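Local structure of putative metal-dependent isothiocyanate hydrolase SaxA (Pectobacterium carotovorum, 6BRM) at residues B[25-29]-B[30-34]; B[79-82]-B[83-87]; B[173-177]-B[178-182]. The protein probably hydrolyses isothiocyanates with two zinc ions held in a metallo-beta-lactamase fold. All coordinates share one frame; numbering follows the deposited sequence.

Contact 1 (B[25-29]-B[30-34]); sequences MLAEK and EAWDG
E28 and A31 close a type II beta turn. The N-H of A31 reaches back to the carbonyl oxygen of E28, with 3.1 Å between A31 N and E28 O. The bond is bent, 140° at the hydrogen. K29 and E30 fill the two middle positions. E30 takes a positive phi of 61°, as is usual for the third residue of a type II turn. The K29 and E30 side chains run alongside each other from the turn and point the same way. The opposite charges may attract weakly, but K29 NZ stays 4.4 Å from E30 OE1, beyond a salt bridge. Both are exposed at the surface.

Past the turn, W32 turns its indole back over the start of the loop. Its CG lies anti to the carbonyl carbon (chi1 -75°), and the ring end swings toward M25 and A27. The methyl CB of A27 meets the five-membered ring, 3.4 Å from W32 NE1. On the six-membered ring, M25 crosses W32 at about a right angle. This is an oblique Met-aromatic contact, with M25 SD 3.7 Å from W32 CZ2.

The aspartate D74 ties both halves together: its OD2 accepts the indole N-H of W32, which limits how the indole can turn, and the backbone N-H of A27, while its OD1 accepts that of L26. R7 donates to the carbonyl oxygens of M25 and A27. The loop follows strand 18-22 and leads to helix 54-58. L26 and A27 rest on helix 75-80, with L26 on A77 and A27 on A76.

Contact 2 (B[79-82]-B[83-87]); sequences QAVP and KDMLI
M85 N donates to P82 O at 3.2 Å, and this bond closes a type I beta turn from P82 to M85. It is fairly straight, 159° at the hydrogen. The turn belongs to a beta-alpha-beta crossover. Helix 75-80 ends just before it, V81 leaves the helical conformation, and strand 87-89 follows beside the parallel strand 62-64.

The side chains around the turn pack lightly. V81 and M85 cross at about a right angle, and V81 CG1 is 4.1 Å from M85 CB. The V81 branch CG1 stands anti to the backbone N (chi1 176°), which turns it to M85. P82 CG also faces M85 CB, at 4.3 Å. M85 leans on V63 of strand 62-64, and V81 leans on F103.

K83 bends back along the chain at chi2 and chi4. Its ammonium is hydrogen-bonded to the Q78 carbonyl oxygen near the helix end and makes a cation-pi contact with F103. On the exposed side, D84 crosses P82 at about a right angle, with D84 OD1 3.7 Å from P82 CB.

Contact 3 (B[173-177]-B[178-182]); sequences KSLQR and FKPEI
R177 and F178 lie side by side and point the same way at the C-terminal end of helix 169-178. This helix is the alpha element of a beta-alpha-beta crossover between the parallel strands 159-163 and 182-186. The R177 chain is extended from CG to NE and runs over one face of the phenyl ring. Its CD makes a CH-pi contact, 3.8 Å from the ring centroid of F178 and 21° off the normal. Farther out, the guanidinium and ring planes are nearly parallel, 22° apart, and F178 CZ lies over the guanidinium face toward its rim. The tip of R177 is anchored by a salt bridge from NH2 to E112. F178 also meets the ring of Y122, on strand 120-124.

The F178 ring edge approaches the S174 carbonyl oxygen, which also takes the F178 backbone N-H in the last sound helical bond here (F178 N to S174 O, 3.1 Å). The next bond, K179 N to L175 O, is weak, with only 128° at the hydrogen. K179 then takes a positive phi and breaks the helical run. P180 follows in the loop that leads to strand 182-186. L175 and P180 both pack on Y160 and also touch each other, with L175 CD2 4.3 Å from P180 CD.

How the contacts relate
Contacts 1 and 2 are neighbours, their centres about 18 Å apart. They meet where L26 packs on the end of helix 75-80, with L26 CD2 4.0 Å from A80 CB. Contact 1 is nearer the metals: the M25 side chain is about 4 Å from that of the zinc ligand D71 and about 7 Å from a zinc ion. The ligands H67, H69, D71 and H72 lie between strand 62-64 and helix 75-80, the crossover that contact 2 completes. V81 of contact 2 is about 12 Å from H72 between side chains. Contact 3 ends a crossover in the other large sheet, away from the zinc site and about 35 Å from contact 1 between centres.

Contact 1 (B[25-29]-B[30-34])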
loop_
_atom_site.group_PDB
_atom_site.type_symbol
_atom_site.label_atom_id
_atom_site.label_comp_id
_atom_site.label_asym_id
_atom_site.label_seq_id
_atom_site.Cartn_x
_atom_site.Cartn_y
_atom_site.Cartn_z
ATOM N N MET B 25 -3.962 -18.479 -18.238
ATOM C CA MET B 25 -2.733 -18.889 -18.924
ATOM C C MET B 25 -3.053 -20.185 -19.676
ATOM O O MET B 25 -3.227 -21.236 -19.054
ATOM C CB MET B 25 -1.598 -19.110 -17.921
ATOM C CG MET B 25 -0.214 -19.154 -18.552
ATOM S SD MET B 25 0.968 -20.261 -17.751
ATOM C CE MET B 25 1.012 -19.644 -16.072
ATOM N N LEU B 26 -3.143 -20.097 -21.005
ATOM C CA LEU B 26 -3.664 -21.187 -21.849
ATOM C C LEU B 26 -2.658 -21.795 -22.853
ATOM O O LEU B 26 -3.057 -22.561 -23.736
ATOM C CB LEU B 26 -4.927 -20.689 -22.585
ATOM C CG LEU B 26 -6.280 -20.955 -21.916
ATOM C CD1 LEU B 26 -6.312 -20.506 -20.461
ATOM C CD2 LEU B 26 -7.380 -20.272 -22.713
ATOM N N ALA B 27 -1.367 -21.481 -22.719
ATOM C CA ALA B 27 -0.335 -22.077 -23.589
ATOM C C ALA B 27 -0.101 -23.547 -23.234
ATOM O O ALA B 27 -0.244 -23.940 -22.073
ATOM C CB ALA B 27 0.973 -21.301 -23.493
ATOM N N GLU B 28 0.265 -24.346 -24.239
ATOM C CA GLU B 28 0.555 -25.775 -24.042
ATOM C C GLU B 28 1.858 -25.985 -23.256
ATOM O O GLU B 28 2.597 -25.028 -22.995
ATOM C CB GLU B 28 0.618 -26.509 -25.390
ATOM C CG GLU B 28 -0.715 -26.571 -26.120
ATOM C CD GLU B 28 -0.724 -27.580 -27.256
ATOM O OE1 GLU B 28 -1.775 -28.223 -27.462
ATOM O OE2 GLU B 28 0.310 -27.731 -27.943
ATOM N N LYS B 29 2.127 -27.237 -22.877
ATOM C CA LYS B 29 3.312 -27.572 -22.078
ATOM C C LYS B 29 4.584 -27.128 -22.798
ATOM O O LYS B 29 4.833 -27.540 -23.933
ATOM C CB LYS B 29 3.381 -29.075 -21.777
ATOM C CG LYS B 29 4.241 -29.418 -20.565
ATOM C CD LYS B 29 4.913 -30.778 -20.684
ATOM C CE LYS B 29 5.876 -31.020 -19.533
ATOM N NZ LYS B 29 6.696 -32.244 -19.731
ATOM N N GLU B 30 5.349 -26.251 -22.144
ATOM C CA GLU B 30 6.630 -25.741 -22.656
ATOM C C GLU B 30 6.510 -24.966 -23.985
ATOM O O GLU B 30 7.483 -24.865 -24.734
ATOM C CB GLU B 30 7.651 -26.888 -22.773
ATOM C CG GLU B 30 7.755 -27.754 -21.519
ATOM C CD GLU B 30 8.898 -28.756 -21.561
ATOM O OE1 GLU B 30 9.543 -28.964 -20.512
ATOM O OE2 GLU B 30 9.150 -29.342 -22.636
ATOM N N ALA B 31 5.335 -24.387 -24.246
ATOM C CA ALA B 31 4.993 -23.836 -25.572
ATOM C C ALA B 31 5.217 -22.329 -25.783
ATOM O O ALA B 31 4.996 -21.846 -26.894
ATOM C CB ALA B 31 3.550 -24.188 -25.915
ATOM N N TRP B 32 5.631 -21.585 -24.752
ATOM C CA TRP B 32 5.921 -20.146 -24.913
ATOM C C TRP B 32 7.115 -19.953 -25.852
ATOM O O TRP B 32 8.265 -20.188 -25.466
ATOM C CB TRP B 32 6.198 -19.448 -23.566
ATOM C CG TRP B 32 4.980 -19.182 -22.694
ATOM C CD1 TRP B 32 3.660 -19.319 -23.040
ATOM C CD2 TRP B 32 4.986 -18.688 -21.347
ATOM N NE1 TRP B 32 2.852 -18.969 -21.985
ATOM C CE2 TRP B 32 3.636 -18.576 -20.934
ATOM C CE3 TRP B 32 6.001 -18.342 -20.444
ATOM C CZ2 TRP B 32 3.274 -18.127 -19.654
ATOM C CZ3 TRP B 32 5.641 -17.895 -19.167
ATOM C CH2 TRP B 32 4.286 -17.792 -18.788
ATOM N N ASP B 33 6.818 -19.523 -27.080
ATOM C CA ASP B 33 7.810 -19.403 -28.156
ATOM C C ASP B 33 8.138 -17.939 -28.508
ATOM O O ASP B 33 8.398 -17.614 -29.673
ATOM C CB ASP B 33 7.351 -20.200 -29.400
ATOM C CG ASP B 33 6.048 -19.678 -30.005
ATOM O OD1 ASP B 33 5.212 -19.133 -29.259
ATOM O OD2 ASP B 33 5.855 -19.828 -31.229
ATOM N N GLY B 34 8.144 -17.066 -27.497
ATOM C CA GLY B 34 8.574 -15.678 -27.668
ATOM C C GLY B 34 10.086 -15.641 -27.766
ATOM O O GLY B 34 10.773 -16.127 -26.867
#

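Contact 2 (B[79-82]-B[83-87])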
loop_
_atom_site.group_PDB
_atom_site.type_symbol
_atom_site.label_atom_id
_atom_site.label_comp_id
_atom_site.label_asym_id
_atom_site.label_seq_id
_atom_site.Cartn_x
_atom_site.Cartn_y
_atom_site.Cartn_z
ATOM N N GLN B 79 -5.286 -15.334 -27.967
ATOM C CA GLN B 79 -5.848 -15.931 -29.179
ATOM C C GLN B 79 -7.094 -16.759 -28.863
ATOM O O GLN B 79 -8.142 -16.571 -29.486
ATOM C CB GLN B 79 -4.808 -16.820 -29.872
ATOM C CG GLN B 79 -3.548 -16.092 -30.325
ATOM C CD GLN B 79 -2.472 -17.038 -30.833
ATOM O OE1 GLN B 79 -1.337 -17.020 -30.354
ATOM N NE2 GLN B 79 -2.828 -17.873 -31.806
ATOM N N ALA B 80 -6.974 -17.662 -27.888
ATOM C CA ALA B 80 -8.006 -18.682 -27.608
ATOM C C ALA B 80 -9.314 -18.150 -27.004
ATOM O O ALA B 80 -10.388 -18.676 -27.306
ATOM C CB ALA B 80 -7.432 -19.773 -26.714
ATOM N N VAL B 81 -9.221 -17.129 -26.148
ATOM C CA VAL B 81 -10.409 -16.496 -25.556
ATOM C C VAL B 81 -11.062 -15.606 -26.624
ATOM O O VAL B 81 -10.371 -14.788 -27.241
ATOM C CB VAL B 81 -10.047 -15.666 -24.297
ATOM C CG1 VAL B 81 -11.265 -14.939 -23.732
ATOM C CG2 VAL B 81 -9.452 -16.562 -23.219
ATOM N N PRO B 82 -12.389 -15.756 -26.846
ATOM C CA PRO B 82 -13.038 -14.992 -27.912
ATOM C C PRO B 82 -13.153 -13.513 -27.562
ATOM O O PRO B 82 -13.302 -13.169 -26.389
ATOM C CB PRO B 82 -14.419 -15.639 -28.020
ATOM C CG PRO B 82 -14.687 -16.159 -26.659
ATOM C CD PRO B 82 -13.362 -16.576 -26.098
ATOM N N LYS B 83 -13.097 -12.660 -28.582
ATOM C CA LYS B 83 -12.991 -11.208 -28.383
ATOM C C LYS B 83 -14.259 -10.553 -27.820
ATOM O O LYS B 83 -14.183 -9.488 -27.200
ATOM C CB LYS B 83 -12.573 -10.513 -29.687
ATOM C CG LYS B 83 -11.246 -10.981 -30.281
ATOM C CD LYS B 83 -10.090 -10.904 -29.295
ATOM C CE LYS B 83 -8.753 -11.169 -29.970
ATOM N NZ LYS B 83 -8.606 -12.589 -30.403
ATOM N N ASP B 84 -15.403 -11.207 -28.029
ATOM C CA ASP B 84 -16.704 -10.759 -27.499
ATOM C C ASP B 84 -16.986 -11.187 -26.040
ATOM O O ASP B 84 -18.072 -10.912 -25.513
ATOM C CB ASP B 84 -17.858 -11.199 -28.431
ATOM C CG ASP B 84 -17.767 -12.665 -28.857
ATOM O OD1 ASP B 84 -17.507 -13.536 -27.998
ATOM O OD2 ASP B 84 -17.938 -12.938 -30.065
ATOM N N MET B 85 -16.023 -11.858 -25.401
ATOM C CA MET B 85 -16.103 -12.194 -23.975
ATOM C C MET B 85 -15.990 -10.934 -23.117
ATOM O O MET B 85 -15.229 -10.017 -23.443
ATOM C CB MET B 85 -14.978 -13.173 -23.602
ATOM C CG MET B 85 -14.911 -13.602 -22.138
ATOM S SD MET B 85 -16.289 -14.631 -21.600
ATOM C CE MET B 85 -15.922 -16.150 -22.482
ATOM N N LEU B 86 -16.738 -10.912 -22.016
ATOM C CA LEU B 86 -16.674 -9.826 -21.040
ATOM C C LEU B 86 -15.399 -9.947 -20.189
ATOM O O LEU B 86 -15.272 -10.880 -19.392
ATOM C CB LEU B 86 -17.917 -9.844 -20.139
ATOM C CG LEU B 86 -18.024 -8.805 -19.013
ATOM C CD1 LEU B 86 -17.874 -7.378 -19.526
ATOM C CD2 LEU B 86 -19.348 -8.970 -18.285
ATOM N N ILE B 87 -14.472 -9.003 -20.357
ATOM C CA ILE B 87 -13.218 -8.991 -19.599
ATOM C C ILE B 87 -13.259 -7.901 -18.529
ATOM O O ILE B 87 -13.533 -6.740 -18.833
ATOM C CB ILE B 87 -11.986 -8.728 -20.501
ATOM C CG1 ILE B 87 -12.049 -9.528 -21.814
ATOM C CG2 ILE B 87 -10.700 -9.042 -19.745
ATOM C CD1 ILE B 87 -12.110 -11.033 -21.649
#

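Contact 3 (B[173-177]-B[178-182])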
loop_
_atom_site.group_PDB
_atom_site.type_symbol
_atom_site.label_atom_id
_atom_site.label_comp_id
_atom_site.label_asym_id
_atom_site.label_seq_id
_atom_site.Cartn_x
_atom_site.Cartn_y
_atom_site.Cartn_z
ATOM N N LYS B 173 -4.806 -5.096 6.193
ATOM C CA LYS B 173 -6.075 -4.362 6.342
ATOM C C LYS B 173 -7.254 -4.994 5.594
ATOM O O LYS B 173 -8.402 -4.846 6.017
ATOM C CB LYS B 173 -5.918 -2.903 5.898
ATOM C CG LYS B 173 -5.090 -2.057 6.853
ATOM C CD LYS B 173 -4.850 -0.658 6.309
ATOM C CE LYS B 173 -6.103 0.206 6.334
ATOM N NZ LYS B 173 -5.837 1.575 5.810
ATOM N N SER B 174 -6.972 -5.679 4.484
ATOM C CA SER B 174 -8.002 -6.407 3.734
ATOM C C SER B 174 -8.500 -7.642 4.486
ATOM O O SER B 174 -9.690 -7.942 4.453
ATOM C CB SER B 174 -7.481 -6.804 2.356
ATOM O OG SER B 174 -7.110 -5.651 1.627
ATOM N N LEU B 175 -7.590 -8.352 5.151
ATOM C CA LEU B 175 -7.960 -9.463 6.036
ATOM C C LEU B 175 -8.757 -8.962 7.240
ATOM O O LEU B 175 -9.719 -9.602 7.655
ATOM C CB LEU B 175 -6.719 -10.222 6.530
ATOM C CG LEU B 175 -5.807 -10.928 5.517
ATOM C CD1 LEU B 175 -4.586 -11.499 6.226
ATOM C CD2 LEU B 175 -6.545 -12.023 4.762
ATOM N N GLN B 176 -8.348 -7.821 7.797
ATOM C CA GLN B 176 -9.043 -7.219 8.945
ATOM C C GLN B 176 -10.422 -6.671 8.576
ATOM O O GLN B 176 -11.374 -6.835 9.341
ATOM C CB GLN B 176 -8.194 -6.114 9.583
ATOM C CG GLN B 176 -6.955 -6.632 10.301
ATOM C CD GLN B 176 -6.063 -5.524 10.839
ATOM O OE1 GLN B 176 -6.395 -4.340 10.754
ATOM N NE2 GLN B 176 -4.924 -5.908 11.404
ATOM N N ARG B 177 -10.531 -6.035 7.413
ATOM C CA ARG B 177 -11.808 -5.477 6.958
ATOM C C ARG B 177 -12.794 -6.576 6.556
ATOM O O ARG B 177 -13.798 -6.783 7.240
ATOM C CB ARG B 177 -11.596 -4.494 5.796
ATOM C CG ARG B 177 -12.872 -3.868 5.249
ATOM C CD ARG B 177 -12.584 -2.970 4.058
ATOM N NE ARG B 177 -13.805 -2.526 3.389
ATOM C CZ ARG B 177 -13.848 -1.744 2.311
ATOM N NH1 ARG B 177 -12.728 -1.295 1.748
ATOM N NH2 ARG B 177 -15.026 -1.404 1.787
ATOM N N PHE B 178 -12.501 -7.276 5.459
ATOM C CA PHE B 178 -13.462 -8.210 4.848
ATOM C C PHE B 178 -13.573 -9.555 5.576
ATOM O O PHE B 178 -14.586 -10.242 5.423
ATOM C CB PHE B 178 -13.130 -8.441 3.370
ATOM C CG PHE B 178 -13.089 -7.178 2.554
ATOM C CD1 PHE B 178 -14.264 -6.540 2.181
ATOM C CD2 PHE B 178 -11.874 -6.620 2.166
ATOM C CE1 PHE B 178 -14.231 -5.372 1.434
ATOM C CE2 PHE B 178 -11.834 -5.455 1.416
ATOM C CZ PHE B 178 -13.015 -4.828 1.050
ATOM N N LYS B 179 -12.540 -9.921 6.343
ATOM C CA LYS B 179 -12.533 -11.137 7.180
ATOM C C LYS B 179 -12.932 -12.408 6.417
ATOM O O LYS B 179 -13.934 -13.048 6.753
ATOM C CB LYS B 179 -13.414 -10.938 8.424
ATOM C CG LYS B 179 -13.014 -9.734 9.273
ATOM C CD LYS B 179 -13.175 -9.983 10.767
ATOM C CE LYS B 179 -12.027 -10.811 11.328
ATOM N NZ LYS B 179 -12.030 -10.853 12.816
ATOM N N PRO B 180 -12.148 -12.774 5.382
ATOM C CA PRO B 180 -12.538 -13.905 4.539
ATOM C C PRO B 180 -12.354 -15.250 5.232
ATOM O O PRO B 180 -11.356 -15.450 5.924
ATOM C CB PRO B 180 -11.588 -13.801 3.331
ATOM C CG PRO B 180 -10.803 -12.541 3.513
ATOM C CD PRO B 180 -10.841 -12.232 4.969
ATOM N N GLU B 181 -13.315 -16.152 5.050
ATOM C CA GLU B 181 -13.158 -17.547 5.478
ATOM C C GLU B 181 -12.173 -18.297 4.564
ATOM O O GLU B 181 -11.552 -19.269 4.989
ATOM C CB GLU B 181 -14.512 -18.277 5.517
ATOM C CG GLU B 181 -15.497 -17.747 6.559
ATOM C CD GLU B 181 -16.574 -16.845 5.971
ATOM O OE1 GLU B 181 -17.601 -17.373 5.488
ATOM O OE2 GLU B 181 -16.405 -15.607 6.006
ATOM N N ILE B 182 -12.046 -17.841 3.315
ATOM C CA ILE B 182 -11.130 -18.423 2.330
ATOM C C ILE B 182 -10.186 -17.342 1.799
ATOM O O ILE B 182 -10.639 -16.327 1.266
ATOM C CB ILE B 182 -11.906 -19.029 1.137
ATOM C CG1 ILE B 182 -12.902 -20.095 1.617
ATOM C CG2 ILE B 182 -10.948 -19.631 0.110
ATOM C CD1 ILE B 182 -14.040 -20.326 0.650
#